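Local coordinates for substrate-binding protein (Synechococcus sp., PDB 6WPN) that probably binds a sugar or oligosaccharide in the periplasm of a marine cyanobacterium and hands it to a membrane transporter, at residues A136-T142 and V297-A303; T29-L35 and P85-L90. All blocks are in the same frame, centred on the assembly; numbering follows the deposited sequence.

Interaction 1: A136-T142 and V297-A303; sequences AIPWYLT and VALMTLA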
loop_
_atom_site.group_PDB
_atom_site.type_symbol
_atom_site.label_atom_id
_atom_site.label_comp_id
_atom_site.label_asym_id
_atom_site.label_seq_id
_atom_site.Cartn_x
_atom_site.Cartn_y
_atom_site.Cartn_z
ATOM N N ALA A 136 -11.665 -10.494 8.454
ATOM C CA ALA A 136 -11.817 -9.119 8.008
ATOM C C ALA A 136 -12.719 -9.063 6.787
ATOM O O ALA A 136 -12.842 -10.034 6.034
ATOM C CB ALA A 136 -10.459 -8.480 7.694
ATOM N N ILE A 137 -13.343 -7.910 6.609
ATOM C CA ILE A 137 -14.154 -7.612 5.434
ATOM C C ILE A 137 -13.353 -6.667 4.547
ATOM O O ILE A 137 -12.829 -5.662 5.051
ATOM C CB ILE A 137 -15.503 -6.982 5.829
ATOM C CG1 ILE A 137 -16.367 -8.005 6.565
ATOM C CG2 ILE A 137 -16.234 -6.443 4.603
ATOM C CD1 ILE A 137 -17.567 -7.398 7.255
ATOM N N PRO A 138 -13.219 -6.947 3.254
ATOM C CA PRO A 138 -12.460 -6.039 2.387
ATOM C C PRO A 138 -13.164 -4.701 2.253
ATOM O O PRO A 138 -14.390 -4.628 2.153
ATOM C CB PRO A 138 -12.408 -6.779 1.042
ATOM C CG PRO A 138 -12.765 -8.186 1.357
ATOM C CD PRO A 138 -13.682 -8.140 2.534
ATOM N N TRP A 139 -12.370 -3.636 2.260
ATOM C CA TRP A 139 -12.901 -2.295 2.074
ATOM C C TRP A 139 -12.467 -1.783 0.706
ATOM O O TRP A 139 -12.984 -2.234 -0.316
ATOM C CB TRP A 139 -12.436 -1.371 3.201
ATOM C CG TRP A 139 -13.133 -0.049 3.228
ATOM C CD1 TRP A 139 -14.116 0.380 2.386
ATOM C CD2 TRP A 139 -12.876 1.032 4.129
ATOM N NE1 TRP A 139 -14.494 1.661 2.711
ATOM C CE2 TRP A 139 -13.748 2.082 3.781
ATOM C CE3 TRP A 139 -11.997 1.212 5.203
ATOM C CZ2 TRP A 139 -13.765 3.296 4.466
ATOM C CZ3 TRP A 139 -12.018 2.419 5.886
ATOM C CH2 TRP A 139 -12.895 3.444 5.513
ATOM N N TYR A 140 -11.536 -0.841 0.664
ATOM C CA TYR A 140 -11.037 -0.315 -0.596
ATOM C C TYR A 140 -9.612 -0.794 -0.846
ATOM O O TYR A 140 -8.979 -1.436 -0.003
ATOM C CB TYR A 140 -11.087 1.214 -0.610
ATOM C CG TYR A 140 -10.130 1.876 0.350
ATOM C CD1 TYR A 140 -10.470 2.067 1.679
ATOM C CD2 TYR A 140 -8.890 2.330 -0.081
ATOM C CE1 TYR A 140 -9.600 2.685 2.555
ATOM C CE2 TYR A 140 -8.010 2.946 0.793
ATOM C CZ TYR A 140 -8.373 3.121 2.103
ATOM O OH TYR A 140 -7.502 3.737 2.968
ATOM N N LEU A 141 -9.110 -0.474 -2.035
ATOM C CA LEU A 141 -7.765 -0.868 -2.419
ATOM C C LEU A 141 -7.198 0.146 -3.403
ATOM O O LEU A 141 -7.932 0.861 -4.089
ATOM C CB LEU A 141 -7.750 -2.296 -2.978
ATOM C CG LEU A 141 -8.563 -2.544 -4.241
ATOM C CD1 LEU A 141 -7.823 -2.087 -5.466
ATOM C CD2 LEU A 141 -8.876 -4.035 -4.330
ATOM N N THR A 142 -5.869 0.210 -3.445
ATOM C CA THR A 142 -5.144 1.145 -4.290
ATOM C C THR A 142 -4.128 0.393 -5.129
ATOM O O THR A 142 -3.403 -0.463 -4.611
ATOM C CB THR A 142 -4.394 2.207 -3.468
ATOM O OG1 THR A 142 -3.340 1.576 -2.735
ATOM C CG2 THR A 142 -5.305 2.873 -2.469
ATOM N N VAL A 297 -1.006 -4.389 -5.087
ATOM C CA VAL A 297 -2.261 -3.754 -4.713
ATOM C C VAL A 297 -2.318 -3.695 -3.191
ATOM O O VAL A 297 -2.114 -4.707 -2.510
ATOM C CB VAL A 297 -3.484 -4.496 -5.293
ATOM C CG1 VAL A 297 -3.451 -5.975 -4.949
ATOM C CG2 VAL A 297 -4.777 -3.855 -4.808
ATOM N N ALA A 298 -2.573 -2.504 -2.666
ATOM C CA ALA A 298 -2.683 -2.270 -1.231
ATOM C C ALA A 298 -4.118 -2.523 -0.791
ATOM O O ALA A 298 -5.027 -1.775 -1.164
ATOM C CB ALA A 298 -2.248 -0.848 -0.883
ATOM N N LEU A 299 -4.323 -3.563 0.008
ATOM C CA LEU A 299 -5.658 -3.934 0.453
ATOM C C LEU A 299 -5.959 -3.318 1.815
ATOM O O LEU A 299 -5.162 -3.437 2.750
ATOM C CB LEU A 299 -5.794 -5.456 0.511
ATOM C CG LEU A 299 -7.043 -6.018 1.194
ATOM C CD1 LEU A 299 -8.314 -5.396 0.645
ATOM C CD2 LEU A 299 -7.082 -7.535 1.051
HETATM N N MSE A 300 -7.111 -2.661 1.919
HETATM C CA MSE A 300 -7.599 -2.140 3.190
HETATM C C MSE A 300 -8.837 -2.913 3.630
HETATM O O MSE A 300 -9.768 -3.093 2.849
HETATM C CB MSE A 300 -7.920 -0.651 3.073
HETATM C CG MSE A 300 -6.744 0.182 2.617
HETATM SE SE MSE A 300 -5.202 -0.042 3.781
HETATM C CE MSE A 300 -5.942 0.692 5.427
ATOM N N THR A 301 -8.846 -3.373 4.881
ATOM C CA THR A 301 -9.929 -4.203 5.390
ATOM C C THR A 301 -10.468 -3.627 6.691
ATOM O O THR A 301 -9.902 -2.701 7.279
ATOM C CB THR A 301 -9.479 -5.651 5.627
ATOM O OG1 THR A 301 -8.444 -5.674 6.616
ATOM C CG2 THR A 301 -8.955 -6.264 4.339
ATOM N N LEU A 302 -11.590 -4.188 7.131
ATOM C CA LEU A 302 -12.219 -3.827 8.392
ATOM C C LEU A 302 -12.397 -5.095 9.212
ATOM O O LEU A 302 -12.917 -6.090 8.701
ATOM C CB LEU A 302 -13.566 -3.138 8.159
ATOM C CG LEU A 302 -13.472 -1.785 7.455
ATOM C CD1 LEU A 302 -14.850 -1.169 7.308
ATOM C CD2 LEU A 302 -12.521 -0.846 8.193
ATOM N N ALA A 303 -11.956 -5.068 10.471
ATOM C CA ALA A 303 -11.999 -6.241 11.333
ATOM C C ALA A 303 -12.726 -5.913 12.632
ATOM O O ALA A 303 -12.843 -4.750 13.029
ATOM C CB ALA A 303 -10.590 -6.767 11.635
#
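Met300, built as selenomethionine, lays its CG over one face of the Tyr140 ring, 3.7 Å from the centroid in a CH-pi contact, while SE sits obliquely to the same ring at 5.4 Å. The two side chains run side by side and point the same way. Tyr140 CG takes the crowded position between backbone N and carbonyl carbon (chi1 68°), which bends the ring back over Met300 although CB leads away from it. Replacing Tyr140 with an alanine removes that face, and the Met300 methylene would probably lose its aromatic cover, the selenium end being freer to turn. Next along, the tyrosine edge bearing CD1 meets one face of the Trp139 ring; Leu302 holds CD1 over the opposite face, toward its rim, while CD2 comes in obliquely to 3.7 Å from Trp139 CE3. These two neighbours can share a side because the strand 137-142 carries a beta bulge here: Met300 O accepts Trp139 N at 2.7 Å, and Met300 N gives to Tyr140 O at 2.9 Å. The two antiparallel strands are consistent with the connecting segments that pass between lobes in periplasmic binding proteins. Regular pairing resumes on both flanks, with mutual backbone bonds between Ile137 and Leu302 and between Thr142 and Ala298; the Ile137 N to Leu302 O bond is nearly straight at 172°. On the other face Leu141 CD1 meets Val297 CG2 at 3.6 Å, and Val123 of helix 121-124 lies against Pro138, Leu141 and Leu299. Further out, the Phe330 ring meets that of Tyr140, and Ser339 OG hydrogen-bonds to Trp139 O.

Interaction 2: T29-L35 and P85-L90; sequences TLQLWTL and PDVVNL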
loop_
_atom_site.group_PDB
_atom_site.type_symbol
_atom_site.label_atom_id
_atom_site.label_comp_id
_atom_site.label_asym_id
_atom_site.label_seq_id
_atom_site.Cartn_x
_atom_site.Cartn_y
_atom_site.Cartn_z
ATOM N N THR A 29 -22.868 2.703 21.958
ATOM C CA THR A 29 -22.178 3.321 20.833
ATOM C C THR A 29 -21.010 2.469 20.341
ATOM O O THR A 29 -20.397 1.727 21.109
ATOM C CB THR A 29 -21.642 4.727 21.193
ATOM O OG1 THR A 29 -20.694 4.628 22.265
ATOM C CG2 THR A 29 -22.781 5.653 21.596
ATOM N N LEU A 30 -20.714 2.585 19.050
ATOM C CA LEU A 30 -19.607 1.881 18.423
ATOM C C LEU A 30 -18.453 2.846 18.201
ATOM O O LEU A 30 -18.656 4.039 17.962
ATOM C CB LEU A 30 -20.041 1.277 17.087
ATOM C CG LEU A 30 -21.198 0.282 17.145
ATOM C CD1 LEU A 30 -21.743 -0.004 15.753
ATOM C CD2 LEU A 30 -20.763 -1.001 17.822
ATOM N N GLN A 31 -17.235 2.330 18.301
ATOM C CA GLN A 31 -16.039 3.105 17.999
ATOM C C GLN A 31 -15.389 2.540 16.744
ATOM O O GLN A 31 -15.036 1.355 16.704
ATOM C CB GLN A 31 -15.057 3.123 19.171
ATOM C CG GLN A 31 -15.533 3.861 20.401
ATOM C CD GLN A 31 -14.532 3.770 21.540
ATOM O OE1 GLN A 31 -13.734 2.829 21.609
ATOM N NE2 GLN A 31 -14.556 4.755 22.429
ATOM N N LEU A 32 -15.253 3.381 15.722
ATOM C CA LEU A 32 -14.624 3.012 14.461
ATOM C C LEU A 32 -13.214 3.583 14.418
ATOM O O LEU A 32 -13.004 4.754 14.749
ATOM C CB LEU A 32 -15.437 3.529 13.273
ATOM C CG LEU A 32 -14.769 3.456 11.897
ATOM C CD1 LEU A 32 -14.649 2.016 11.407
ATOM C CD2 LEU A 32 -15.531 4.304 10.900
ATOM N N TRP A 33 -12.254 2.748 14.032
ATOM C CA TRP A 33 -10.850 3.130 13.933
ATOM C C TRP A 33 -10.419 3.014 12.478
ATOM O O TRP A 33 -10.473 1.923 11.901
ATOM C CB TRP A 33 -9.979 2.227 14.809
ATOM C CG TRP A 33 -10.047 2.511 16.277
ATOM C CD1 TRP A 33 -11.020 3.204 16.940
ATOM C CD2 TRP A 33 -9.121 2.068 17.276
ATOM N NE1 TRP A 33 -10.744 3.239 18.287
ATOM C CE2 TRP A 33 -9.585 2.544 18.520
ATOM C CE3 TRP A 33 -7.940 1.321 17.239
ATOM C CZ2 TRP A 33 -8.911 2.298 19.716
ATOM C CZ3 TRP A 33 -7.271 1.079 18.424
ATOM C CH2 TRP A 33 -7.759 1.564 19.647
ATOM N N THR A 34 -9.983 4.124 11.890
ATOM C CA THR A 34 -9.517 4.135 10.510
ATOM C C THR A 34 -8.055 4.563 10.461
ATOM O O THR A 34 -7.524 5.143 11.412
ATOM C CB THR A 34 -10.362 5.066 9.622
ATOM O OG1 THR A 34 -10.323 6.400 10.143
ATOM C CG2 THR A 34 -11.803 4.590 9.570
ATOM N N LEU A 35 -7.414 4.280 9.329
ATOM C CA LEU A 35 -5.982 4.495 9.154
ATOM C C LEU A 35 -5.732 5.620 8.161
ATOM O O LEU A 35 -6.144 5.526 6.999
ATOM C CB LEU A 35 -5.300 3.217 8.667
ATOM C CG LEU A 35 -5.300 2.061 9.655
ATOM C CD1 LEU A 35 -4.433 0.922 9.142
ATOM C CD2 LEU A 35 -4.823 2.557 11.000
ATOM N N PRO A 85 -12.103 -1.279 20.482
ATOM C CA PRO A 85 -12.977 -0.750 19.432
ATOM C C PRO A 85 -13.760 -1.872 18.776
ATOM O O PRO A 85 -13.425 -3.053 18.887
ATOM C CB PRO A 85 -12.002 -0.091 18.452
ATOM C CG PRO A 85 -10.706 -0.795 18.690
ATOM C CD PRO A 85 -10.677 -1.129 20.148
ATOM N N ASP A 86 -14.834 -1.488 18.095
ATOM C CA ASP A 86 -15.712 -2.488 17.503
ATOM C C ASP A 86 -15.352 -2.826 16.060
ATOM O O ASP A 86 -15.427 -3.996 15.668
ATOM C CB ASP A 86 -17.162 -2.010 17.600
ATOM C CG ASP A 86 -17.596 -1.772 19.041
ATOM O OD1 ASP A 86 -17.769 -0.598 19.430
ATOM O OD2 ASP A 86 -17.732 -2.759 19.794
ATOM N N VAL A 87 -14.947 -1.836 15.267
ATOM C CA VAL A 87 -14.470 -2.057 13.904
ATOM C C VAL A 87 -13.117 -1.381 13.759
ATOM O O VAL A 87 -12.978 -0.190 14.061
ATOM C CB VAL A 87 -15.447 -1.518 12.839
ATOM C CG1 VAL A 87 -14.891 -1.761 11.454
ATOM C CG2 VAL A 87 -16.815 -2.165 12.975
ATOM N N VAL A 88 -12.125 -2.133 13.300
ATOM C CA VAL A 88 -10.771 -1.624 13.149
ATOM C C VAL A 88 -10.353 -1.781 11.697
ATOM O O VAL A 88 -10.590 -2.824 11.078
ATOM C CB VAL A 88 -9.776 -2.344 14.081
ATOM C CG1 VAL A 88 -8.408 -1.692 13.998
ATOM C CG2 VAL A 88 -10.279 -2.312 15.495
ATOM N N ASN A 89 -9.710 -0.746 11.167
ATOM C CA ASN A 89 -9.218 -0.733 9.797
ATOM C C ASN A 89 -7.810 -1.319 9.760
ATOM O O ASN A 89 -6.902 -0.802 10.420
ATOM C CB ASN A 89 -9.234 0.694 9.252
ATOM C CG ASN A 89 -8.686 0.794 7.857
ATOM O OD1 ASN A 89 -8.062 1.789 7.505
ATOM N ND2 ASN A 89 -8.921 -0.231 7.047
ATOM N N LEU A 90 -7.630 -2.392 8.993
ATOM C CA LEU A 90 -6.362 -3.103 8.955
ATOM C C LEU A 90 -5.931 -3.319 7.512
ATOM O O LEU A 90 -6.679 -3.059 6.567
ATOM C CB LEU A 90 -6.464 -4.461 9.665
ATOM C CG LEU A 90 -6.868 -4.487 11.138
ATOM C CD1 LEU A 90 -6.790 -5.908 11.665
ATOM C CD2 LEU A 90 -6.000 -3.559 11.955
#
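Asn89 reaches from strand 87-90 to Leu35 on strand 30-35, two parallel neighbours in the open alpha/beta sheet of a periplasmic binding protein lobe. Strand 61-66 lies on the far side of 30-35, so strand 30-35 lies between the second and third strands of the lobe, the 2-1-3 order of periplasmic binding proteins, and the axes of the pair diverge by only 8°. From its CB, which touches Trp33 O at 3.2 Å and lies near Thr34 CA, the side chain runs with CG anti to the backbone N (chi1 178°) and thereby along the neighbouring strand. CG comes near Leu35 N and Leu35 CG. At the tip OD1 accepts a weak hydrogen bond from Leu35 N at 3.2 Å, and ND2 turns to Thr301 O of the next strand, so one amide on the middle strand reaches the backbones of both its neighbours. The backbone ladder behind it has Trp33 N bonded to Val87 O at 3.0 Å and Asn89 N to Trp33 O. At the other end, Pro85 sets CG squarely over the six-membered ring of Trp33, 3.5 Å from the centroid and 10° off the normal, a CH-pi contact closed in by Leu75 and Ala78 of helix 72-80. Leu32 CD1 and Val87 CG1 touch on the opposite face of the sheet. Asp86 prolongs the ladder with its side chain: OD2 bonds to Ser308 OG, while OD1 takes Gln31 N at 3.2 Å on its anti lone pair.

In the fold
From the N terminus, the chain lays down strand 30-35, passes through helix 42-55, strand 61-66 and helix 72-80, and returns at 85-90, where interaction 2 closes a loop of 49 residues. Only later does segment 136-142 open the much longer loop of 154 residues that interaction 1 closes at 297-303, a loop that probably holds much of the second lobe. The two are in series, neither nested nor crossed, yet belong to one sheet, because returning strand 295-303 runs antiparallel beside 87-90. There Ala303 N lies 2.7 Å from Val88 O, a probable hydrogen bond, tying the strands that probably link the lobes to the N-terminal parallel strands.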